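Local coordinates for protein interleukin-20 receptor subunit beta (Homo sapiens, PDB 6DF3) that pairs with IL20RA to form a receptor for IL19, IL20 and IL24, and with IL22RA1 to form a receptor for IL20 and IL24, at residues T70-Y75 with F97-T102; Q128-V133 with E172-A177; C168-T173 with S185-V190. The protein carries 1 engineered substitution. All coordinates share one frame; numbering follows the deposited sequence.

Contact 1 (T70-Y75 with F97-T102); sequences TATVPY and FNRQST. Engineered in segment 97-102: Gln-100 (natural residue Asn).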
loop_
_atom_site.group_PDB
_atom_site.type_symbol
_atom_site.label_atom_id
_atom_site.label_comp_id
_atom_site.label_asym_id
_atom_site.label_seq_id
_atom_site.Cartn_x
_atom_site.Cartn_y
_atom_site.Cartn_z
ATOM N N THR C 70 -0.751 2.615 -13.599
ATOM C CA THR C 70 -0.534 2.503 -12.136
ATOM C C THR C 70 -0.173 3.811 -11.504
ATOM O O THR C 70 0.200 3.901 -10.285
ATOM C CB THR C 70 0.597 1.509 -11.834
ATOM O OG1 THR C 70 1.677 1.843 -12.622
ATOM C CG2 THR C 70 0.232 0.066 -12.188
ATOM N N ALA C 71 -0.360 4.860 -12.286
ATOM C CA ALA C 71 -0.261 6.196 -11.793
ATOM C C ALA C 71 -1.303 7.134 -12.488
ATOM O O ALA C 71 -1.681 6.959 -13.657
ATOM C CB ALA C 71 1.140 6.690 -12.017
ATOM N N THR C 72 -1.661 8.200 -11.804
ATOM C CA THR C 72 -2.610 9.199 -12.360
ATOM C C THR C 72 -1.787 10.236 -13.190
ATOM O O THR C 72 -1.609 11.382 -12.810
ATOM C CB THR C 72 -3.464 9.794 -11.239
ATOM O OG1 THR C 72 -4.085 8.709 -10.517
ATOM C CG2 THR C 72 -4.563 10.700 -11.758
ATOM N N VAL C 73 -1.282 9.771 -14.323
ATOM C CA VAL C 73 -0.557 10.546 -15.294
ATOM C C VAL C 73 -0.977 9.996 -16.699
ATOM O O VAL C 73 -1.549 8.859 -16.796
ATOM C CB VAL C 73 0.984 10.403 -15.106
ATOM C CG1 VAL C 73 1.443 10.778 -13.698
ATOM C CG2 VAL C 73 1.469 8.995 -15.410
ATOM N N PRO C 74 -0.730 10.786 -17.786
ATOM C CA PRO C 74 -1.074 10.291 -19.114
ATOM C C PRO C 74 -0.129 9.207 -19.573
ATOM O O PRO C 74 1.058 9.345 -19.384
ATOM C CB PRO C 74 -0.939 11.534 -20.066
ATOM C CG PRO C 74 -0.131 12.536 -19.263
ATOM C CD PRO C 74 -0.218 12.173 -17.790
ATOM N N TYR C 75 -0.680 8.207 -20.259
ATOM C CA TYR C 75 -0.016 7.034 -20.758
ATOM C C TYR C 75 -0.213 6.966 -22.294
ATOM O O TYR C 75 -1.299 7.182 -22.785
ATOM C CB TYR C 75 -0.649 5.756 -20.127
ATOM C CG TYR C 75 -0.066 5.335 -18.833
ATOM C CD1 TYR C 75 -0.467 5.955 -17.667
ATOM C CD2 TYR C 75 0.876 4.311 -18.756
ATOM C CE1 TYR C 75 0.071 5.591 -16.412
ATOM C CE2 TYR C 75 1.439 3.937 -17.510
ATOM C CZ TYR C 75 1.036 4.574 -16.327
ATOM O OH TYR C 75 1.483 4.220 -15.051
ATOM N N PHE C 97 -3.829 8.428 -22.661
ATOM C CA PHE C 97 -4.870 8.156 -21.665
ATOM C C PHE C 97 -4.393 8.425 -20.190
ATOM O O PHE C 97 -3.329 7.924 -19.748
ATOM C CB PHE C 97 -5.247 6.673 -21.727
ATOM C CG PHE C 97 -6.306 6.306 -20.732
ATOM C CD1 PHE C 97 -7.614 6.773 -20.920
ATOM C CD2 PHE C 97 -5.977 5.576 -19.576
ATOM C CE1 PHE C 97 -8.581 6.493 -19.977
ATOM C CE2 PHE C 97 -6.944 5.263 -18.645
ATOM C CZ PHE C 97 -8.243 5.736 -18.822
ATOM N N ASN C 98 -5.235 9.118 -19.436
ATOM C CA ASN C 98 -5.077 9.438 -18.074
ATOM C C ASN C 98 -6.287 8.877 -17.314
ATOM O O ASN C 98 -7.443 9.327 -17.515
ATOM C CB ASN C 98 -4.989 10.964 -17.883
ATOM C CG ASN C 98 -4.538 11.355 -16.437
ATOM O OD1 ASN C 98 -4.904 10.697 -15.447
ATOM N ND2 ASN C 98 -3.746 12.411 -16.325
ATOM N N ARG C 99 -6.031 8.006 -16.325
ATOM C CA ARG C 99 -7.124 7.444 -15.556
ATOM C C ARG C 99 -7.956 8.484 -14.775
ATOM O O ARG C 99 -8.982 8.132 -14.310
ATOM C CB ARG C 99 -6.663 6.327 -14.643
ATOM C CG ARG C 99 -5.833 6.803 -13.441
ATOM C CD ARG C 99 -5.129 5.618 -12.774
ATOM N NE ARG C 99 -4.420 6.071 -11.584
ATOM C CZ ARG C 99 -3.846 5.281 -10.703
ATOM N NH1 ARG C 99 -3.961 3.967 -10.794
ATOM N NH2 ARG C 99 -3.178 5.833 -9.704
ATOM N N GLN C 100 -7.471 9.705 -14.574
ATOM C CA GLN C 100 -8.261 10.823 -14.036
ATOM C C GLN C 100 -9.604 10.972 -14.827
ATOM O O GLN C 100 -10.566 11.410 -14.325
ATOM C CB GLN C 100 -7.396 12.090 -14.146
ATOM C CG GLN C 100 -7.971 13.438 -13.676
ATOM C CD GLN C 100 -7.840 13.602 -12.164
ATOM O OE1 GLN C 100 -6.766 13.359 -11.586
ATOM N NE2 GLN C 100 -8.928 14.010 -11.509
ATOM N N SER C 101 -9.623 10.587 -16.088
ATOM C CA SER C 101 -10.802 10.704 -16.890
ATOM C C SER C 101 -11.664 9.450 -16.864
ATOM O O SER C 101 -12.552 9.354 -17.660
ATOM C CB SER C 101 -10.385 11.052 -18.302
ATOM O OG SER C 101 -9.894 9.857 -18.911
ATOM N N THR C 102 -11.452 8.493 -15.950
ATOM C CA THR C 102 -12.303 7.309 -15.940
ATOM C C THR C 102 -13.834 7.682 -15.782
ATOM O O THR C 102 -14.156 8.754 -15.221
ATOM C CB THR C 102 -11.910 6.329 -14.926
ATOM O OG1 THR C 102 -12.535 5.085 -15.178
ATOM C CG2 THR C 102 -12.237 6.784 -13.508
HETATM O O HOH W 1 -3.277 7.153 -15.859
HETATM O O HOH W 2 -1.182 7.963 -8.966
#
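Tyr-75 and Phe-97 face each other as an antiparallel hydrogen-bonded pair, with CA atoms 5.1 Å apart. Tyr-75 N donates to Phe-97 O at 2.7 Å, and Phe-97 N returns a bond to Tyr-75 O at 2.8 Å. Pro-74 and Asn-98 stay close, CA to CA 4.2 Å, and the chains separate only toward Thr-72 and Arg-99. Thr-72 sits at the centre of an inverse gamma turn, and residues 99-100 form a short 3-10 segment. A water bridges the gap: it donates to Ala-71 O and Val-73 O and accepts from Arg-99 N.

Arg-99 carries the side-chain contact. Its extended chain crosses Thr-72 at about a right angle. NE and NH2 both donate side-on to Thr-72 OG1, at 2.9 Å from NE and 3.1 Å from NH2, and the hydroxyl oxygen lies nearly in the guanidinium plane. One face of the guanidinium lies over the backbone of Thr-70 and Ala-71. Thr-72 OG1 is also hydrogen-bonded to Ala-177 O, so three partners fix it. OG1 stands beside the backbone N (chi1 -54°), turned to the guanidinium. This puts Thr-72 CG2 anti to that N, 3.5 Å from OE1 of the engineered Gln-100. Asn-98 OD1 accepts from Gln-100 N at 2.9 Å, an Asx turn that holds the amide beside Val-73 and Pro-74. A leucine replacing Arg-99 would probably leave Thr-72 OG1 without the two arginine donors and uncover the backbone of Ala-71.

The contact lies in the first fibronectin type III domain, at the open end of the hairpin of strands 74-83 and 86-98. Phe-97 packs on strand 8-12, and Val-73 and Pro-74 on helix 39-44. Another protein chain packs on the 70-75 side and hydrogen-bonds Thr-70. Gln-100 NE2 hydrogen-bonds Ile-178 O of the second domain.

Contact 2 (Q128-V133 with E172-A177); sequences QFEFLV and ETFVKA. Unlike the reference sequence in segment 172-177: Glu-172 (reference Gln).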
loop_
_atom_site.group_PDB
_atom_site.type_symbol
_atom_site.label_atom_id
_atom_site.label_comp_id
_atom_site.label_asym_id
_atom_site.label_seq_id
_atom_site.Cartn_x
_atom_site.Cartn_y
_atom_site.Cartn_z
ATOM N N GLN C 128 -9.932 0.437 -5.429
ATOM C CA GLN C 128 -9.866 1.799 -5.787
ATOM C C GLN C 128 -10.995 2.645 -5.169
ATOM O O GLN C 128 -10.807 3.856 -5.106
ATOM C CB GLN C 128 -9.809 1.989 -7.319
ATOM C CG GLN C 128 -8.581 1.317 -7.970
ATOM C CD GLN C 128 -7.281 2.151 -7.813
ATOM O OE1 GLN C 128 -7.251 3.235 -7.138
ATOM N NE2 GLN C 128 -6.208 1.665 -8.440
ATOM N N PHE C 129 -12.065 2.052 -4.648
ATOM C CA PHE C 129 -13.272 2.813 -4.282
ATOM C C PHE C 129 -13.680 2.792 -2.838
ATOM O O PHE C 129 -13.886 1.695 -2.251
ATOM C CB PHE C 129 -14.513 2.267 -5.032
ATOM C CG PHE C 129 -14.474 2.467 -6.535
ATOM C CD1 PHE C 129 -13.776 1.552 -7.359
ATOM C CD2 PHE C 129 -15.191 3.494 -7.128
ATOM C CE1 PHE C 129 -13.742 1.703 -8.747
ATOM C CE2 PHE C 129 -15.180 3.642 -8.520
ATOM C CZ PHE C 129 -14.443 2.746 -9.323
ATOM N N GLU C 130 -13.981 3.997 -2.343
ATOM C CA GLU C 130 -14.727 4.186 -1.084
ATOM C C GLU C 130 -16.165 4.734 -1.384
ATOM O O GLU C 130 -16.382 5.508 -2.381
ATOM C CB GLU C 130 -13.975 5.149 -0.153
ATOM C CG GLU C 130 -12.693 4.588 0.461
ATOM C CD GLU C 130 -11.832 5.676 1.131
ATOM O OE1 GLU C 130 -12.269 6.166 2.204
ATOM O OE2 GLU C 130 -10.750 6.062 0.569
ATOM N N PHE C 131 -17.115 4.318 -0.529
ATOM C CA PHE C 131 -18.563 4.650 -0.665
ATOM C C PHE C 131 -18.999 5.616 0.430
ATOM O O PHE C 131 -18.734 5.391 1.630
ATOM C CB PHE C 131 -19.477 3.414 -0.605
ATOM C CG PHE C 131 -19.228 2.422 -1.698
ATOM C CD1 PHE C 131 -18.234 1.455 -1.567
ATOM C CD2 PHE C 131 -19.971 2.465 -2.904
ATOM C CE1 PHE C 131 -17.993 0.529 -2.586
ATOM C CE2 PHE C 131 -19.750 1.532 -3.928
ATOM C CZ PHE C 131 -18.752 0.574 -3.777
ATOM N N LEU C 132 -19.628 6.692 -0.027
ATOM C CA LEU C 132 -20.381 7.625 0.787
ATOM C C LEU C 132 -21.848 7.279 0.719
ATOM O O LEU C 132 -22.415 7.134 -0.346
ATOM C CB LEU C 132 -20.235 9.008 0.209
ATOM C CG LEU C 132 -20.095 10.128 1.200
ATOM C CD1 LEU C 132 -18.656 10.597 1.075
ATOM C CD2 LEU C 132 -21.118 11.257 0.950
ATOM N N VAL C 133 -22.484 7.166 1.862
ATOM C CA VAL C 133 -23.911 6.857 1.923
ATOM C C VAL C 133 -24.553 7.954 2.740
ATOM O O VAL C 133 -24.149 8.199 3.866
ATOM C CB VAL C 133 -24.192 5.463 2.524
ATOM C CG1 VAL C 133 -25.675 5.125 2.457
ATOM C CG2 VAL C 133 -23.400 4.408 1.761
ATOM N N GLU C 172 -22.917 7.075 -3.233
ATOM C CA GLU C 172 -22.000 7.760 -4.113
ATOM C C GLU C 172 -20.669 7.013 -3.956
ATOM O O GLU C 172 -20.451 6.345 -2.945
ATOM C CB GLU C 172 -21.875 9.150 -3.493
ATOM C CG GLU C 172 -21.287 10.254 -4.313
ATOM C CD GLU C 172 -20.886 11.476 -3.472
ATOM O OE1 GLU C 172 -20.719 12.565 -4.069
ATOM O OE2 GLU C 172 -20.718 11.384 -2.234
ATOM N N THR C 173 -19.751 7.214 -4.887
ATOM C CA THR C 173 -18.524 6.478 -4.931
ATOM C C THR C 173 -17.408 7.576 -4.820
ATOM O O THR C 173 -17.660 8.742 -5.173
ATOM C CB THR C 173 -18.586 5.731 -6.267
ATOM O OG1 THR C 173 -18.531 4.303 -6.110
ATOM C CG2 THR C 173 -17.607 6.272 -7.193
ATOM N N PHE C 174 -16.226 7.223 -4.288
ATOM C CA PHE C 174 -15.042 8.135 -4.170
ATOM C C PHE C 174 -13.762 7.360 -4.449
ATOM O O PHE C 174 -13.619 6.273 -3.935
ATOM C CB PHE C 174 -14.878 8.768 -2.780
ATOM C CG PHE C 174 -13.628 9.611 -2.643
ATOM C CD1 PHE C 174 -13.504 10.835 -3.311
ATOM C CD2 PHE C 174 -12.551 9.173 -1.875
ATOM C CE1 PHE C 174 -12.340 11.621 -3.207
ATOM C CE2 PHE C 174 -11.382 9.950 -1.753
ATOM C CZ PHE C 174 -11.265 11.178 -2.416
ATOM N N VAL C 175 -12.862 7.960 -5.245
ATOM C CA VAL C 175 -11.668 7.323 -5.819
ATOM C C VAL C 175 -10.447 8.213 -5.465
ATOM O O VAL C 175 -10.156 9.248 -6.151
ATOM C CB VAL C 175 -11.827 7.135 -7.379
ATOM C CG1 VAL C 175 -10.548 6.578 -8.022
ATOM C CG2 VAL C 175 -12.963 6.165 -7.707
ATOM N N LYS C 176 -9.767 7.867 -4.343
ATOM C CA LYS C 176 -8.616 8.643 -3.846
ATOM C C LYS C 176 -7.544 8.922 -4.939
ATOM O O LYS C 176 -7.088 10.049 -5.065
ATOM C CB LYS C 176 -8.001 7.930 -2.668
ATOM C CG LYS C 176 -7.001 8.785 -1.909
ATOM C CD LYS C 176 -6.506 8.094 -0.652
ATOM C CE LYS C 176 -7.574 8.108 0.429
ATOM N NZ LYS C 176 -6.982 7.543 1.668
ATOM N N ALA C 177 -7.212 7.926 -5.771
ATOM C CA ALA C 177 -6.202 8.079 -6.810
ATOM C C ALA C 177 -6.412 9.216 -7.824
ATOM O O ALA C 177 -5.425 9.660 -8.445
ATOM C CB ALA C 177 -6.037 6.816 -7.576
HETATM O O HOH W 3 -8.179 5.365 -5.534
#
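Glu-130 and Phe-174 pair backbone to backbone in the antiparallel sheet of the second fibronectin type III domain. Glu-130 N donates to Phe-174 O at 2.8 Å, and Phe-174 N donates back to Glu-130 O. Leu-132 and Glu-172 form the next hydrogen-bonded pair. Phe-131 and Thr-173 lie between them as a non-hydrogen-bonded pair, with CA atoms 4.6 Å apart.

On the face of Phe-131 and Thr-173 the packing is mostly apolar. Phe-129 runs alongside Val-175, and its CE2 meets Val-175 CG2 at 3.5 Å. Val-175 CG1 stands anti to the backbone N (chi1 175°), which leaves CG2 turned to the ring. Thr-173 CG2 meets the edge of the same ring. Thr-173 OG1 is buried near CD2 of Phe-129 and CE2 of Phe-131, with no polar partner in the model.

The opposite face carries Glu-130, Leu-132, Glu-172 and Phe-174. Leu-132 and Glu-172 lie side by side. Leu-132 CB and CD2 lie against Glu-172 OE2, with CD2 3.2 Å from it. Glu-130 OE2 comes near Lys-176 NZ, 4.2 Å away, too far for a salt bridge. The charges may still attract weakly.

Further out, Phe-131 packs on Leu-122 of strand 117-122, and Phe-131 and Val-133 hydrogen-bond to strand 145-149. Phe-174 meets the ring of Tyr-181, and Lys-176 touches another protein chain. Past the last strand pair a water joins the segments: it donates to Gln-128 O and to Gln-128 OE1, 2.8 Å away, and accepts from Ala-177 N at 2.7 Å.

Contact 3 (C168-T173 with S185-V190); sequences CVKAET and SQTECV. Unlike the reference sequence in segment 168-173: Glu-172 (reference Gln).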
loop_
_atom_site.group_PDB
_atom_site.type_symbol
_atom_site.label_atom_id
_atom_site.label_comp_id
_atom_site.label_asym_id
_atom_site.label_seq_id
_atom_site.Cartn_x
_atom_site.Cartn_y
_atom_site.Cartn_z
ATOM N N CYS C 168 -34.877 7.415 4.052
ATOM C CA CYS C 168 -34.442 7.432 2.653
ATOM C C CYS C 168 -32.930 7.409 2.528
ATOM O O CYS C 168 -32.226 7.890 3.405
ATOM C CB CYS C 168 -35.045 8.626 1.907
ATOM S SG CYS C 168 -36.857 8.584 1.878
ATOM N N VAL C 169 -32.442 6.840 1.435
ATOM C CA VAL C 169 -30.994 6.568 1.254
ATOM C C VAL C 169 -30.499 6.672 -0.218
ATOM O O VAL C 169 -31.170 6.200 -1.130
ATOM C CB VAL C 169 -30.633 5.152 1.792
ATOM C CG1 VAL C 169 -30.846 5.058 3.298
ATOM C CG2 VAL C 169 -31.480 4.069 1.114
ATOM N N LYS C 170 -29.327 7.277 -0.411
ATOM C CA LYS C 170 -28.654 7.279 -1.689
ATOM C C LYS C 170 -27.136 7.095 -1.406
ATOM O O LYS C 170 -26.670 7.401 -0.292
ATOM C CB LYS C 170 -28.895 8.587 -2.446
ATOM C CG LYS C 170 -28.439 9.805 -1.661
ATOM C CD LYS C 170 -28.633 11.115 -2.383
ATOM C CE LYS C 170 -28.066 12.269 -1.566
ATOM N NZ LYS C 170 -28.161 13.562 -2.296
ATOM N N ALA C 171 -26.402 6.655 -2.426
ATOM C CA ALA C 171 -24.983 6.300 -2.309
ATOM C C ALA C 171 -24.165 6.768 -3.514
ATOM O O ALA C 171 -24.628 6.784 -4.659
ATOM C CB ALA C 171 -24.822 4.796 -2.129
ATOM N N GLU C 172 -22.917 7.075 -3.233
ATOM C CA GLU C 172 -22.000 7.760 -4.113
ATOM C C GLU C 172 -20.669 7.013 -3.956
ATOM O O GLU C 172 -20.451 6.345 -2.945
ATOM C CB GLU C 172 -21.875 9.150 -3.493
ATOM C CG GLU C 172 -21.287 10.254 -4.313
ATOM C CD GLU C 172 -20.886 11.476 -3.472
ATOM O OE1 GLU C 172 -20.719 12.565 -4.069
ATOM O OE2 GLU C 172 -20.718 11.384 -2.234
ATOM N N THR C 173 -19.751 7.214 -4.887
ATOM C CA THR C 173 -18.524 6.478 -4.931
ATOM C C THR C 173 -17.408 7.576 -4.820
ATOM O O THR C 173 -17.660 8.742 -5.173
ATOM C CB THR C 173 -18.586 5.731 -6.267
ATOM O OG1 THR C 173 -18.531 4.303 -6.110
ATOM C CG2 THR C 173 -17.607 6.272 -7.193
ATOM N N SER C 185 -26.574 7.786 -6.508
ATOM C CA SER C 185 -27.542 6.859 -7.099
ATOM C C SER C 185 -28.972 7.388 -6.860
ATOM O O SER C 185 -29.167 8.365 -6.109
ATOM C CB SER C 185 -27.426 5.479 -6.458
ATOM O OG SER C 185 -27.810 5.555 -5.077
ATOM N N GLN C 186 -29.957 6.709 -7.445
ATOM C CA GLN C 186 -31.361 7.010 -7.152
ATOM C C GLN C 186 -31.634 6.862 -5.636
ATOM O O GLN C 186 -31.174 5.899 -5.013
ATOM C CB GLN C 186 -32.288 6.056 -7.928
ATOM C CG GLN C 186 -32.624 6.501 -9.354
ATOM C CD GLN C 186 -34.012 7.133 -9.490
ATOM O OE1 GLN C 186 -34.838 7.088 -8.564
ATOM N NE2 GLN C 186 -34.275 7.714 -10.661
ATOM N N THR C 187 -32.373 7.810 -5.054
ATOM C CA THR C 187 -32.824 7.678 -3.673
ATOM C C THR C 187 -33.817 6.532 -3.582
ATOM O O THR C 187 -34.705 6.393 -4.416
ATOM C CB THR C 187 -33.464 8.958 -3.110
ATOM O OG1 THR C 187 -32.493 9.995 -3.077
ATOM C CG2 THR C 187 -33.972 8.753 -1.664
ATOM N N GLU C 188 -33.629 5.686 -2.579
ATOM C CA GLU C 188 -34.628 4.691 -2.234
ATOM C C GLU C 188 -35.172 4.930 -0.815
ATOM O O GLU C 188 -34.484 5.448 0.058
ATOM C CB GLU C 188 -34.015 3.311 -2.402
ATOM C CG GLU C 188 -35.022 2.165 -2.292
ATOM C CD GLU C 188 -34.562 0.939 -3.078
ATOM O OE1 GLU C 188 -33.383 0.883 -3.470
ATOM O OE2 GLU C 188 -35.393 0.028 -3.303
ATOM N N CYS C 189 -36.423 4.583 -0.609
ATOM C CA CYS C 189 -37.093 4.895 0.666
ATOM C C CYS C 189 -37.777 3.658 1.185
ATOM O O CYS C 189 -38.394 2.925 0.421
ATOM C CB CYS C 189 -38.121 6.049 0.537
ATOM S SG CYS C 189 -37.416 7.681 0.114
ATOM N N VAL C 190 -37.622 3.404 2.478
ATOM C CA VAL C 190 -38.463 2.425 3.170
ATOM C C VAL C 190 -38.999 3.082 4.422
ATOM O O VAL C 190 -39.757 2.467 5.133
ATOM C CB VAL C 190 -37.713 1.091 3.478
ATOM C CG1 VAL C 190 -36.944 0.596 2.253
ATOM C CG2 VAL C 190 -36.759 1.226 4.662
#
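A disulfide staples the open end of the beta hairpin formed by strands 167-175 and 180-189, in the second fibronectin type III domain. Cys-168 SG and Cys-189 SG are bonded at 2.1 Å, with a chi3 of 110°. The two cysteines are an antiparallel non-hydrogen-bonded pair, and their CA atoms are 4.2 Å apart. As a direct pair they sit on the same face, and with both sulfurs anti to their carbonyl carbons (chi1 -61° in Cys-168, -65° in Cys-189) the two meet between the strands.

The next pair is hydrogen-bonded. Val-169 N donates to Glu-188 O at 2.8 Å, and Glu-188 N donates to Val-169 O at 2.9 Å. Val-169 CG2 lies close to the same Glu-188 carbonyl oxygen. On the disulfide face, Thr-187 CG2 rests on Cys-168 CB at 3.7 Å, and Thr-187 OG1 comes beside the aliphatic chain of Lys-170. That chain runs extended past Thr-187 at a slant.

Farther along, regular pairing gives way to a bond through a side chain. Ala-171 N donates to Ser-185 OG at 3.2 Å, and Ser-185 N donates to Ala-171 O at 2.9 Å. The serine hydroxyl thus takes the role of a backbone acceptor where regular pairing breaks at residues 185-187, and Ala-171 keeps partners for both its N and its O.

Strand 130-137 borders the other edge of strand 167-175. It hydrogen-bonds Cys-168 through Trp-136 and Lys-170 through Ala-134. Lys-170 also makes a cation-pi contact with Phe-184. On the face of Val-169 and Ala-171 the second layer of the sandwich packs: Val-169 touches Ile-111 of strand 109-114 and Leu-118 of strand 117-122, and Ala-171 touches Met-109 and Leu-122.

Overall arrangement
From the N terminus, contact 1 comes first. It closes the open end of the hairpin of strands 74-83 and 86-98 in the first fibronectin type III domain. The chain then enters the second domain. Contact 2 closes a longer loop there, joining strand 130-137 to strand 167-175. Contact 3 starts on the strand where contact 2 ends and shares Glu-172 and Thr-173 with it. It ties that strand to 180-189, so strand 167-175 is held on both edges. None is nested; contacts 2 and 3 overlap along the chain. Contacts 1 and 2, with centres about 17 Å apart, meet across the domain boundary, where Arg-99 packs on Ala-177. Contact 3 does not touch contact 1.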